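Local coordinates for protein coclaurine N-methyltransferase (Coptis japonica, PDB 6GKV) that catalyses transfer of a methyl group from S-adenosyl-L-methionine to the nitrogen of tetrahydroisoquinolines such as coclaurine, a step in plant alkaloid biosynthesis, at residues Ser72-Ile77 and Asn321-Phe326; Leu82-Gly87 and Asp300-Met305; Leu137-Ala142 and Glu161-Glu166. All coordinates share one frame; numbering follows the deposited sequence.

Contact 1: Ser72-Ile77 and Asn321-Phe326. With SAH (S-adenosyl-L-homocysteine), chain C; F2W (6,7-dimethoxy-2-methyl-1,2,3,4-tetrahydroisoquinolin-2-ium), chain D.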
loop_
_atom_site.group_PDB
_atom_site.type_symbol
_atom_site.label_atom_id
_atom_site.label_comp_id
_atom_site.label_asym_id
_atom_site.label_seq_id
_atom_site.Cartn_x
_atom_site.Cartn_y
_atom_site.Cartn_z
ATOM N N SER A 72 1.148 -32.405 6.806
ATOM C CA SER A 72 0.858 -33.527 7.700
ATOM C C SER A 72 -0.074 -33.160 8.851
ATOM O O SER A 72 -1.032 -33.891 9.122
ATOM C CB SER A 72 2.154 -34.119 8.269
ATOM O OG SER A 72 2.619 -35.204 7.487
ATOM N N GLN A 73 0.214 -32.055 9.540
ATOM C CA GLN A 73 -0.603 -31.650 10.683
ATOM C C GLN A 73 -1.950 -31.127 10.202
ATOM O O GLN A 73 -2.979 -31.294 10.861
ATOM C CB GLN A 73 0.112 -30.591 11.533
ATOM C CG GLN A 73 1.281 -31.136 12.348
ATOM C CD GLN A 73 1.757 -30.182 13.433
ATOM O OE1 GLN A 73 0.989 -29.774 14.312
ATOM N NE2 GLN A 73 3.028 -29.815 13.370
ATOM N N LEU A 74 -1.915 -30.516 9.025
ATOM C CA LEU A 74 -3.058 -29.850 8.422
ATOM C C LEU A 74 -3.133 -30.319 6.969
ATOM O O LEU A 74 -2.173 -30.911 6.483
ATOM C CB LEU A 74 -2.877 -28.334 8.525
ATOM C CG LEU A 74 -4.047 -27.367 8.412
ATOM C CD1 LEU A 74 -5.172 -27.738 9.373
ATOM C CD2 LEU A 74 -3.510 -25.981 8.710
ATOM N N TYR A 75 -4.263 -30.106 6.293
ATOM C CA TYR A 75 -4.375 -30.353 4.837
ATOM C C TYR A 75 -4.311 -31.830 4.364
ATOM O O TYR A 75 -4.396 -32.098 3.159
ATOM C CB TYR A 75 -3.299 -29.533 4.101
ATOM C CG TYR A 75 -3.455 -28.047 4.325
ATOM C CD1 TYR A 75 -4.724 -27.473 4.359
ATOM C CD2 TYR A 75 -2.353 -27.230 4.542
ATOM C CE1 TYR A 75 -4.895 -26.133 4.574
ATOM C CE2 TYR A 75 -2.517 -25.876 4.766
ATOM C CZ TYR A 75 -3.799 -25.333 4.777
ATOM O OH TYR A 75 -4.003 -23.982 4.990
ATOM N N GLU A 76 -4.154 -32.774 5.296
ATOM C CA GLU A 76 -4.389 -34.196 5.011
ATOM C C GLU A 76 -5.575 -34.668 5.844
ATOM O O GLU A 76 -5.501 -35.673 6.552
ATOM C CB GLU A 76 -3.157 -35.063 5.314
ATOM C CG GLU A 76 -2.141 -35.195 4.177
ATOM C CD GLU A 76 -2.729 -35.729 2.885
ATOM O OE1 GLU A 76 -3.731 -36.473 2.917
ATOM O OE2 GLU A 76 -2.171 -35.402 1.826
ATOM N N ILE A 77 -6.670 -33.925 5.763
ATOM C CA ILE A 77 -7.834 -34.177 6.591
ATOM C C ILE A 77 -8.812 -35.097 5.880
ATOM O O ILE A 77 -9.109 -34.882 4.708
ATOM C CB ILE A 77 -8.552 -32.861 6.954
ATOM C CG1 ILE A 77 -7.530 -31.789 7.385
ATOM C CG2 ILE A 77 -9.645 -33.128 8.000
ATOM C CD1 ILE A 77 -6.601 -32.225 8.547
ATOM N N ASN A 321 -11.762 -30.663 19.863
ATOM C CA ASN A 321 -11.552 -29.357 20.464
ATOM C C ASN A 321 -10.471 -28.583 19.719
ATOM O O ASN A 321 -10.354 -27.357 19.851
ATOM C CB ASN A 321 -11.201 -29.506 21.937
ATOM C CG ASN A 321 -12.398 -29.885 22.765
ATOM O OD1 ASN A 321 -13.452 -29.257 22.650
ATOM N ND2 ASN A 321 -12.261 -30.927 23.598
ATOM N N TYR A 322 -9.672 -29.311 18.940
ATOM C CA TYR A 322 -8.725 -28.656 18.060
ATOM C C TYR A 322 -9.518 -27.868 17.035
ATOM O O TYR A 322 -9.252 -26.695 16.777
ATOM C CB TYR A 322 -7.799 -29.641 17.331
ATOM C CG TYR A 322 -7.073 -28.908 16.222
ATOM C CD1 TYR A 322 -5.928 -28.171 16.501
ATOM C CD2 TYR A 322 -7.566 -28.890 14.913
ATOM C CE1 TYR A 322 -5.279 -27.455 15.519
ATOM C CE2 TYR A 322 -6.916 -28.159 13.912
ATOM C CZ TYR A 322 -5.770 -27.452 14.230
ATOM O OH TYR A 322 -5.094 -26.739 13.279
ATOM N N TRP A 323 -10.482 -28.544 16.423
ATOM C CA TRP A 323 -11.234 -27.937 15.355
ATOM C C TRP A 323 -12.138 -26.815 15.897
ATOM O O TRP A 323 -12.342 -25.796 15.229
ATOM C CB TRP A 323 -12.013 -29.012 14.600
ATOM C CG TRP A 323 -11.083 -29.702 13.606
ATOM C CD1 TRP A 323 -10.612 -30.990 13.666
ATOM C CD2 TRP A 323 -10.456 -29.113 12.461
ATOM N NE1 TRP A 323 -9.761 -31.241 12.611
ATOM C CE2 TRP A 323 -9.649 -30.089 11.846
ATOM C CE3 TRP A 323 -10.514 -27.837 11.863
ATOM C CZ2 TRP A 323 -8.911 -29.858 10.686
ATOM C CZ3 TRP A 323 -9.782 -27.597 10.707
ATOM C CH2 TRP A 323 -8.991 -28.597 10.132
ATOM N N ARG A 324 -12.627 -26.971 17.123
ATOM C CA ARG A 324 -13.362 -25.893 17.791
ATOM C C ARG A 324 -12.503 -24.652 17.928
ATOM O O ARG A 324 -12.908 -23.586 17.508
ATOM C CB ARG A 324 -13.848 -26.336 19.166
ATOM C CG ARG A 324 -15.055 -27.247 19.116
ATOM C CD ARG A 324 -15.274 -27.931 20.459
ATOM N NE ARG A 324 -16.521 -28.675 20.458
ATOM C CZ ARG A 324 -16.861 -29.570 21.377
ATOM N NH1 ARG A 324 -16.032 -29.846 22.375
ATOM N NH2 ARG A 324 -18.024 -30.198 21.282
ATOM N N GLY A 325 -11.304 -24.792 18.487
ATOM C CA GLY A 325 -10.356 -23.685 18.567
ATOM C C GLY A 325 -9.927 -23.120 17.216
ATOM O O GLY A 325 -9.509 -21.972 17.119
ATOM N N PHE A 326 -9.999 -23.932 16.169
ATOM C CA PHE A 326 -9.734 -23.455 14.818
ATOM C C PHE A 326 -10.732 -22.368 14.478
ATOM O O PHE A 326 -10.388 -21.244 14.141
ATOM C CB PHE A 326 -9.861 -24.612 13.830
ATOM C CG PHE A 326 -9.500 -24.269 12.425
ATOM C CD1 PHE A 326 -8.188 -24.423 11.979
ATOM C CD2 PHE A 326 -10.464 -23.831 11.534
ATOM C CE1 PHE A 326 -7.845 -24.130 10.667
ATOM C CE2 PHE A 326 -10.126 -23.528 10.230
ATOM C CZ PHE A 326 -8.814 -23.680 9.799
HETATM N N SAH C . -7.628 -22.986 -1.862
HETATM C CA SAH C . -8.444 -23.929 -1.110
HETATM C CB SAH C . -7.791 -24.274 0.221
HETATM C CG SAH C . -6.991 -23.154 0.882
HETATM S SD SAH C . -6.081 -23.767 2.327
HETATM C C SAH C . -9.843 -23.390 -0.859
HETATM O O SAH C . -10.039 -22.184 -1.016
HETATM O OXT SAH C . -10.775 -24.129 -0.497
HETATM C "C5'" SAH C . -4.481 -23.766 1.470
HETATM C "C4'" SAH C . -4.364 -24.793 0.338
HETATM O "O4'" SAH C . -3.067 -24.749 -0.237
HETATM C "C3'" SAH C . -4.578 -26.224 0.814
HETATM O "O3'" SAH C . -5.258 -26.936 -0.188
HETATM C "C2'" SAH C . -3.196 -26.818 0.921
HETATM O "O2'" SAH C . -3.269 -28.191 0.624
HETATM C "C1'" SAH C . -2.435 -26.020 -0.136
HETATM N N9 SAH C . -0.990 -25.881 0.159
HETATM C C8 SAH C . -0.389 -25.428 1.314
HETATM N N7 SAH C . 0.957 -25.470 1.143
HETATM C C5 SAH C . 1.225 -25.944 -0.106
HETATM C C6 SAH C . 2.414 -26.199 -0.799
HETATM N N6 SAH C . 3.605 -25.972 -0.238
HETATM N N1 SAH C . 2.351 -26.699 -2.087
HETATM C C2 SAH C . 1.125 -26.949 -2.678
HETATM N N3 SAH C . -0.045 -26.695 -1.989
HETATM C C4 SAH C . 0.008 -26.205 -0.726
HETATM C CAM F2W D . -9.280 -19.828 11.334
HETATM O OAK F2W D . -8.207 -18.868 11.203
HETATM C CAB F2W D . -7.607 -18.990 9.974
HETATM C CAA F2W D . -8.038 -19.894 8.995
HETATM C CAF F2W D . -7.345 -19.941 7.789
HETATM C CAJ F2W D . -7.719 -20.774 6.749
HETATM C CAI F2W D . -6.630 -21.149 5.692
HETATM N NAH F2W D . -6.185 -19.853 5.153
HETATM C CAO F2W D . -4.989 -20.241 4.380
HETATM C CAG F2W D . -5.640 -19.258 6.376
HETATM C CAE F2W D . -6.321 -19.067 7.537
HETATM C CAD F2W D . -5.873 -18.191 8.522
HETATM C CAC F2W D . -6.549 -18.130 9.727
HETATM O OAL F2W D . -6.207 -17.306 10.767
HETATM C CAN F2W D . -5.119 -16.379 10.590
#
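Contact 1 borders the active-site pocket, where Leu74 and Ile77 of the loop after helix 70-73 meet Tyr322 and Trp323 of helix 313-335. Leu74 touches both aromatic residues through one methyl. Its CD1 lies 4.0 Å from Trp323 CH2 and equally close to Tyr322 OH. The Leu74 and Tyr322 side chains stand roughly perpendicular. The Tyr322 hydroxyl is hydrogen-bonded to Val250 O, so its meeting with Leu74 is packing. Ile77 comes to the indole edge, close to the ring plane, with CD1 3.9 Å from Trp323 CZ2. Its side chain and that of the tryptophan lie alongside and antiparallel.

Each segment also supplies a pocket residue. The Tyr75 ring is sandwiched: SAH C2' stands 3.6 Å above the centre of one face, and Leu74 CG lies over the centre of the other. Tyr75 CG is anti to its carbonyl carbon (chi1 -61°), and the ring carries OH to 3.4 Å from SAH SD. That hydroxyl is hydrogen-bonded to His202 NE2, which would help fix the ring's position. Phe326 has F2W CAM 4.0 Å over one face, nearer the rim than the centre, and Trp323 CZ3 over the other. Leu74 and Trp323 thus form a second shell, each backing a ring that touches a bound ligand.

Helix 281-297 packs on Trp323 through Leu295 and on Phe326 through Asn288 and Trp291. Phe306 of helix 299-309 also touches Trp323, while Val157 and Ser158 of helix 157-168 lie against Glu76.

Contact 2: Leu82-Gly87 and Asp300-Met305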
loop_
_atom_site.group_PDB
_atom_site.type_symbol
_atom_site.label_atom_id
_atom_site.label_comp_id
_atom_site.label_asym_id
_atom_site.label_seq_id
_atom_site.Cartn_x
_atom_site.Cartn_y
_atom_site.Cartn_z
ATOM N N LEU A 82 -14.728 -33.191 6.491
ATOM C CA LEU A 82 -14.885 -31.892 5.850
ATOM C C LEU A 82 -16.324 -31.679 5.344
ATOM O O LEU A 82 -16.842 -30.577 5.433
ATOM C CB LEU A 82 -13.846 -31.727 4.724
ATOM C CG LEU A 82 -12.420 -31.616 5.293
ATOM C CD1 LEU A 82 -11.372 -31.570 4.202
ATOM C CD2 LEU A 82 -12.259 -30.405 6.238
ATOM N N LYS A 83 -16.984 -32.738 4.874
ATOM C CA LYS A 83 -18.352 -32.585 4.372
ATOM C C LYS A 83 -19.330 -32.235 5.491
ATOM O O LYS A 83 -20.412 -31.692 5.229
ATOM C CB LYS A 83 -18.843 -33.830 3.635
ATOM C CG LYS A 83 -17.737 -34.707 3.052
ATOM C CD LYS A 83 -18.298 -35.752 2.082
ATOM C CE LYS A 83 -18.739 -35.091 0.772
ATOM N NZ LYS A 83 -18.685 -36.046 -0.388
ATOM N N ILE A 84 -18.957 -32.540 6.730
ATOM C CA ILE A 84 -19.777 -32.185 7.875
ATOM C C ILE A 84 -19.491 -30.739 8.321
ATOM O O ILE A 84 -20.417 -29.937 8.516
ATOM C CB ILE A 84 -19.536 -33.166 9.017
ATOM C CG1 ILE A 84 -19.982 -34.572 8.606
ATOM C CG2 ILE A 84 -20.301 -32.755 10.254
ATOM C CD1 ILE A 84 -19.545 -35.651 9.566
ATOM N N MET A 85 -18.212 -30.405 8.470
ATOM C CA MET A 85 -17.865 -29.076 8.936
ATOM C C MET A 85 -18.040 -28.030 7.836
ATOM O O MET A 85 -18.608 -26.971 8.089
ATOM C CB MET A 85 -16.439 -29.034 9.474
ATOM C CG MET A 85 -16.144 -27.741 10.216
ATOM S SD MET A 85 -14.496 -27.628 10.933
ATOM C CE MET A 85 -13.520 -27.107 9.511
ATOM N N ASN A 86 -17.553 -28.320 6.626
ATOM C CA ASN A 86 -17.681 -27.382 5.505
ATOM C C ASN A 86 -19.061 -27.514 4.871
ATOM O O ASN A 86 -19.786 -28.474 5.149
ATOM C CB ASN A 86 -16.599 -27.612 4.442
ATOM C CG ASN A 86 -15.182 -27.378 4.967
ATOM O OD1 ASN A 86 -14.979 -27.041 6.143
ATOM N ND2 ASN A 86 -14.193 -27.571 4.093
ATOM N N GLY A 87 -19.419 -26.548 4.022
ATOM C CA GLY A 87 -20.662 -26.594 3.260
ATOM C C GLY A 87 -20.558 -27.506 2.048
ATOM O O GLY A 87 -19.641 -28.323 1.971
ATOM N N ASP A 300 -22.515 -36.398 17.242
ATOM C CA ASP A 300 -22.937 -37.792 17.266
ATOM C C ASP A 300 -22.255 -38.633 16.167
ATOM O O ASP A 300 -22.042 -39.826 16.364
ATOM C CB ASP A 300 -24.473 -37.900 17.162
ATOM C CG ASP A 300 -25.045 -37.201 15.930
ATOM O OD1 ASP A 300 -24.426 -36.230 15.446
ATOM O OD2 ASP A 300 -26.125 -37.626 15.453
ATOM N N VAL A 301 -21.897 -38.015 15.038
ATOM C CA VAL A 301 -21.236 -38.711 13.920
ATOM C C VAL A 301 -19.734 -38.384 13.844
ATOM O O VAL A 301 -18.930 -39.171 13.320
ATOM C CB VAL A 301 -21.924 -38.368 12.559
ATOM C CG1 VAL A 301 -22.103 -36.874 12.410
ATOM C CG2 VAL A 301 -21.142 -38.920 11.367
ATOM N N ILE A 302 -19.347 -37.239 14.391
ATOM C CA ILE A 302 -17.941 -36.842 14.394
ATOM C C ILE A 302 -17.145 -37.610 15.458
ATOM O O ILE A 302 -16.009 -38.020 15.220
ATOM C CB ILE A 302 -17.793 -35.326 14.612
ATOM C CG1 ILE A 302 -18.371 -34.573 13.403
ATOM C CG2 ILE A 302 -16.335 -34.943 14.822
ATOM C CD1 ILE A 302 -18.217 -33.055 13.465
ATOM N N LYS A 303 -17.753 -37.830 16.619
ATOM C CA LYS A 303 -17.089 -38.534 17.715
ATOM C C LYS A 303 -16.656 -39.965 17.316
ATOM O O LYS A 303 -15.494 -40.324 17.503
ATOM C CB LYS A 303 -17.998 -38.559 18.955
ATOM C CG LYS A 303 -17.430 -39.274 20.164
ATOM C CD LYS A 303 -16.709 -38.286 21.060
ATOM C CE LYS A 303 -15.980 -38.971 22.189
ATOM N NZ LYS A 303 -15.365 -37.963 23.081
ATOM N N PRO A 304 -17.578 -40.791 16.773
ATOM C CA PRO A 304 -17.095 -42.099 16.321
ATOM C C PRO A 304 -16.090 -42.014 15.174
ATOM O O PRO A 304 -15.222 -42.877 15.048
ATOM C CB PRO A 304 -18.381 -42.805 15.871
ATOM C CG PRO A 304 -19.441 -42.194 16.707
ATOM C CD PRO A 304 -19.052 -40.748 16.773
ATOM N N MET A 305 -16.201 -40.984 14.349
ATOM C CA MET A 305 -15.273 -40.830 13.243
ATOM C C MET A 305 -13.853 -40.541 13.735
ATOM O O MET A 305 -12.876 -41.041 13.169
ATOM C CB MET A 305 -15.751 -39.724 12.318
ATOM C CG MET A 305 -14.789 -39.398 11.207
ATOM S SD MET A 305 -15.378 -37.972 10.302
ATOM C CE MET A 305 -16.960 -38.563 9.681
#
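The 2.7 Å backbone bond from Asn86 N to Leu82 O spans the last turn of helix 79-85, and Ile84 in that turn meets Val301, Ile302 and Met305 of helix 299-309. The contact between the segments is wholly apolar. Ile84 is its centre and uses two branches. Ile84 CG2 lies 3.8 Å from Ile302 CD1, and the two side chains run antiparallel alongside one another. The other branch of Ile84 reaches forward tip to tip with two partners. Ile84 CD1 stands 3.9 Å from Met305 CE and 4.0 Å from Val301 CG1. The second valine methyl, CG2, is barely farther from Ile84 CD1.

Met305 has CG anti to its backbone N (chi1 175°) and stays extended through chi2. A bend at chi3, -61°, then sets the terminal methyl beside Ile84. Helix 299-309 is kinked within this segment. Pro304 has no N-H to give to the turn before, and the next bond, Met305 N to Val301 O, is weak at 3.4 Å.

This is structural packing away from the ligand sites. Ile302 also touches Phe81 of helix 79-85 and Leu295 of helix 281-297. Met85 turns its side chain to Trp291 and Leu295 of helix 281-297 and to Cys327 of helix 313-335. Helix 79-85 therefore packs against three of the C-terminal helices.

Contact 3: Leu137-Ala142 and Glu161-Glu166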
loop_
_atom_site.group_PDB
_atom_site.type_symbol
_atom_site.label_atom_id
_atom_site.label_comp_id
_atom_site.label_asym_id
_atom_site.label_seq_id
_atom_site.Cartn_x
_atom_site.Cartn_y
_atom_site.Cartn_z
ATOM N N LEU A 137 -13.385 -24.308 -5.899
ATOM C CA LEU A 137 -13.270 -23.389 -7.035
ATOM C C LEU A 137 -13.094 -24.121 -8.361
ATOM O O LEU A 137 -13.727 -23.765 -9.353
ATOM C CB LEU A 137 -12.109 -22.420 -6.827
ATOM C CG LEU A 137 -11.826 -21.372 -7.911
ATOM C CD1 LEU A 137 -13.032 -20.444 -8.166
ATOM C CD2 LEU A 137 -10.596 -20.565 -7.518
ATOM N N THR A 138 -12.236 -25.140 -8.374
ATOM C CA THR A 138 -12.017 -25.943 -9.576
ATOM C C THR A 138 -13.332 -26.466 -10.128
ATOM O O THR A 138 -13.658 -26.233 -11.288
ATOM C CB THR A 138 -11.071 -27.126 -9.297
ATOM O OG1 THR A 138 -9.737 -26.633 -9.142
ATOM C CG2 THR A 138 -11.094 -28.122 -10.445
ATOM N N LEU A 139 -14.096 -27.150 -9.285
ATOM C CA LEU A 139 -15.348 -27.767 -9.709
ATOM C C LEU A 139 -16.371 -26.727 -10.168
ATOM O O LEU A 139 -17.140 -26.956 -11.103
ATOM C CB LEU A 139 -15.921 -28.614 -8.570
ATOM C CG LEU A 139 -14.899 -29.621 -8.050
ATOM C CD1 LEU A 139 -15.436 -30.490 -6.885
ATOM C CD2 LEU A 139 -14.409 -30.469 -9.224
ATOM N N HIS A 140 -16.367 -25.583 -9.498
ATOM C CA HIS A 140 -17.338 -24.531 -9.761
ATOM C C HIS A 140 -17.072 -23.880 -11.112
ATOM O O HIS A 140 -17.984 -23.715 -11.929
ATOM C CB HIS A 140 -17.296 -23.489 -8.641
ATOM C CG HIS A 140 -18.245 -22.345 -8.833
ATOM N ND1 HIS A 140 -17.890 -21.184 -9.487
ATOM C CD2 HIS A 140 -19.530 -22.181 -8.437
ATOM C CE1 HIS A 140 -18.918 -20.352 -9.489
ATOM N NE2 HIS A 140 -19.924 -20.933 -8.861
ATOM N N VAL A 141 -15.817 -23.510 -11.343
ATOM C CA VAL A 141 -15.416 -22.936 -12.622
ATOM C C VAL A 141 -15.579 -23.977 -13.731
ATOM O O VAL A 141 -16.070 -23.660 -14.818
ATOM C CB VAL A 141 -13.952 -22.422 -12.581
ATOM C CG1 VAL A 141 -13.443 -22.066 -13.974
ATOM C CG2 VAL A 141 -13.839 -21.232 -11.651
ATOM N N ALA A 142 -15.184 -25.218 -13.445
ATOM C CA ALA A 142 -15.312 -26.290 -14.425
ATOM C C ALA A 142 -16.760 -26.401 -14.855
ATOM O O ALA A 142 -17.043 -26.554 -16.042
ATOM C CB ALA A 142 -14.826 -27.617 -13.865
ATOM N N GLU A 161 -7.341 -36.884 -4.373
ATOM C CA GLU A 161 -8.382 -37.917 -4.185
ATOM C C GLU A 161 -9.758 -37.430 -4.592
ATOM O O GLU A 161 -10.334 -37.848 -5.593
ATOM C CB GLU A 161 -8.466 -38.326 -2.706
ATOM C CG GLU A 161 -7.557 -39.459 -2.198
ATOM C CD GLU A 161 -7.324 -40.560 -3.216
ATOM O OE1 GLU A 161 -8.286 -40.979 -3.904
ATOM O OE2 GLU A 161 -6.173 -41.038 -3.309
ATOM N N TYR A 162 -10.243 -36.492 -3.795
ATOM C CA TYR A 162 -11.635 -36.111 -3.791
ATOM C C TYR A 162 -12.056 -35.434 -5.083
ATOM O O TYR A 162 -13.202 -35.582 -5.528
ATOM C CB TYR A 162 -11.920 -35.189 -2.600
ATOM C CG TYR A 162 -13.326 -34.672 -2.628
ATOM C CD1 TYR A 162 -14.381 -35.489 -2.271
ATOM C CD2 TYR A 162 -13.602 -33.373 -3.033
ATOM C CE1 TYR A 162 -15.674 -35.030 -2.303
ATOM C CE2 TYR A 162 -14.893 -32.905 -3.075
ATOM C CZ TYR A 162 -15.930 -33.740 -2.711
ATOM O OH TYR A 162 -17.228 -33.274 -2.746
ATOM N N ILE A 163 -11.144 -34.693 -5.697
ATOM C CA ILE A 163 -11.546 -33.882 -6.833
ATOM C C ILE A 163 -11.781 -34.777 -8.042
ATOM O O ILE A 163 -12.860 -34.760 -8.626
ATOM C CB ILE A 163 -10.507 -32.789 -7.131
ATOM C CG1 ILE A 163 -10.572 -31.736 -6.021
ATOM C CG2 ILE A 163 -10.801 -32.132 -8.451
ATOM C CD1 ILE A 163 -9.376 -30.827 -5.944
ATOM N N GLU A 164 -10.791 -35.589 -8.385
ATOM C CA GLU A 164 -10.891 -36.452 -9.549
ATOM C C GLU A 164 -12.140 -37.330 -9.495
ATOM O O GLU A 164 -12.816 -37.539 -10.506
ATOM C CB GLU A 164 -9.627 -37.306 -9.668
ATOM C CG GLU A 164 -8.402 -36.473 -10.027
ATOM C CD GLU A 164 -7.182 -37.306 -10.362
ATOM O OE1 GLU A 164 -7.128 -38.487 -9.951
ATOM O OE2 GLU A 164 -6.285 -36.769 -11.051
ATOM N N GLU A 165 -12.458 -37.817 -8.302
ATOM C CA GLU A 165 -13.622 -38.666 -8.120
ATOM C C GLU A 165 -14.919 -37.873 -8.252
ATOM O O GLU A 165 -15.827 -38.257 -9.000
ATOM C CB GLU A 165 -13.543 -39.363 -6.766
ATOM C CG GLU A 165 -12.204 -40.059 -6.552
ATOM C CD GLU A 165 -12.342 -41.480 -6.050
ATOM O OE1 GLU A 165 -13.383 -41.787 -5.429
ATOM O OE2 GLU A 165 -11.415 -42.288 -6.282
ATOM N N GLU A 166 -14.992 -36.750 -7.545
ATOM C CA GLU A 166 -16.202 -35.943 -7.540
ATOM C C GLU A 166 -16.355 -35.105 -8.806
ATOM O O GLU A 166 -17.352 -34.398 -8.957
ATOM C CB GLU A 166 -16.233 -35.039 -6.308
ATOM C CG GLU A 166 -17.264 -35.467 -5.283
ATOM C CD GLU A 166 -18.658 -34.998 -5.624
ATOM O OE1 GLU A 166 -18.913 -33.783 -5.522
ATOM O OE2 GLU A 166 -19.503 -35.844 -5.989
#
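Leu139 and Ile163 cross obliquely between two helices of the Rossmann-like methyltransferase fold. Helix 136-143 is the crossover of a beta-alpha-beta unit, linking the parallel strands 126-130 and 149-154. Helix 157-168 follows the second of these strands and leads on toward strand 176-179. Both side chains leave their backbones pointing at the opposite helix, and the CA atoms of Leu139 and Ile163 are 7.8 Å apart.

The closest touch is between methyls: Leu139 CD2 and Ile163 CG2 are 4.0 Å apart. Ile163 CG2 lies anti to its backbone N, while the longer CG1 branch takes the place anti to the carbonyl carbon (chi1 -71°). The short branch therefore makes this touch. With Leu139 chi2 at 179°, one methyl, CD2, is turned to Ile163. Its CD1 branch leans toward the Tyr162 ring, obliquely and loosely, at 4.5 Å from Tyr162 CE2. Glu166 CB lies over one face of that ring, nearer the rim than the centre. The carboxylate of Glu166 forms a salt bridge with Arg170, whose side chain also touches Leu139.

The interface is buried and lies close to the cofactor site. The side chain of Ile163 is about 5 Å from that of Gln159 and about 6 Å from Gly133, both of which bind S-adenosyl-L-homocysteine. Gly133 belongs to a glycine-rich turn consistent with the Rossmann type.

Thr138 completes the contact more loosely: its OG1 is hydrogen-bonded to Asp129 OD2 of strand 126-130, while its CG2 faces Ile163 CG2 at 4.5 Å.

In the fold
From the N terminus, the chain passes 72-77 and then 82-87, the first partners of contacts 1 and 2. It next enters the parallel part of the sheet, where contact 3 closes a short loop around strand 149-154. Much later, 300-305 returns to 82-87 and closes contact 2. Helix 313-335 follows and closes contact 1. Contact 3 thus lies within contact 2, and contact 2 within contact 1; none cross. Contacts 1 and 2 touch where Trp323 CE3 meets Met85 CE at 3.9 Å. Lys83 NZ lies 3.7 Å from Tyr162 CE1, joining contact 2 to contact 3. Contacts 1 and 2 tie the 72-87 region to the C-terminal helices; contact 3 joins two helices of the Rossmann-like core.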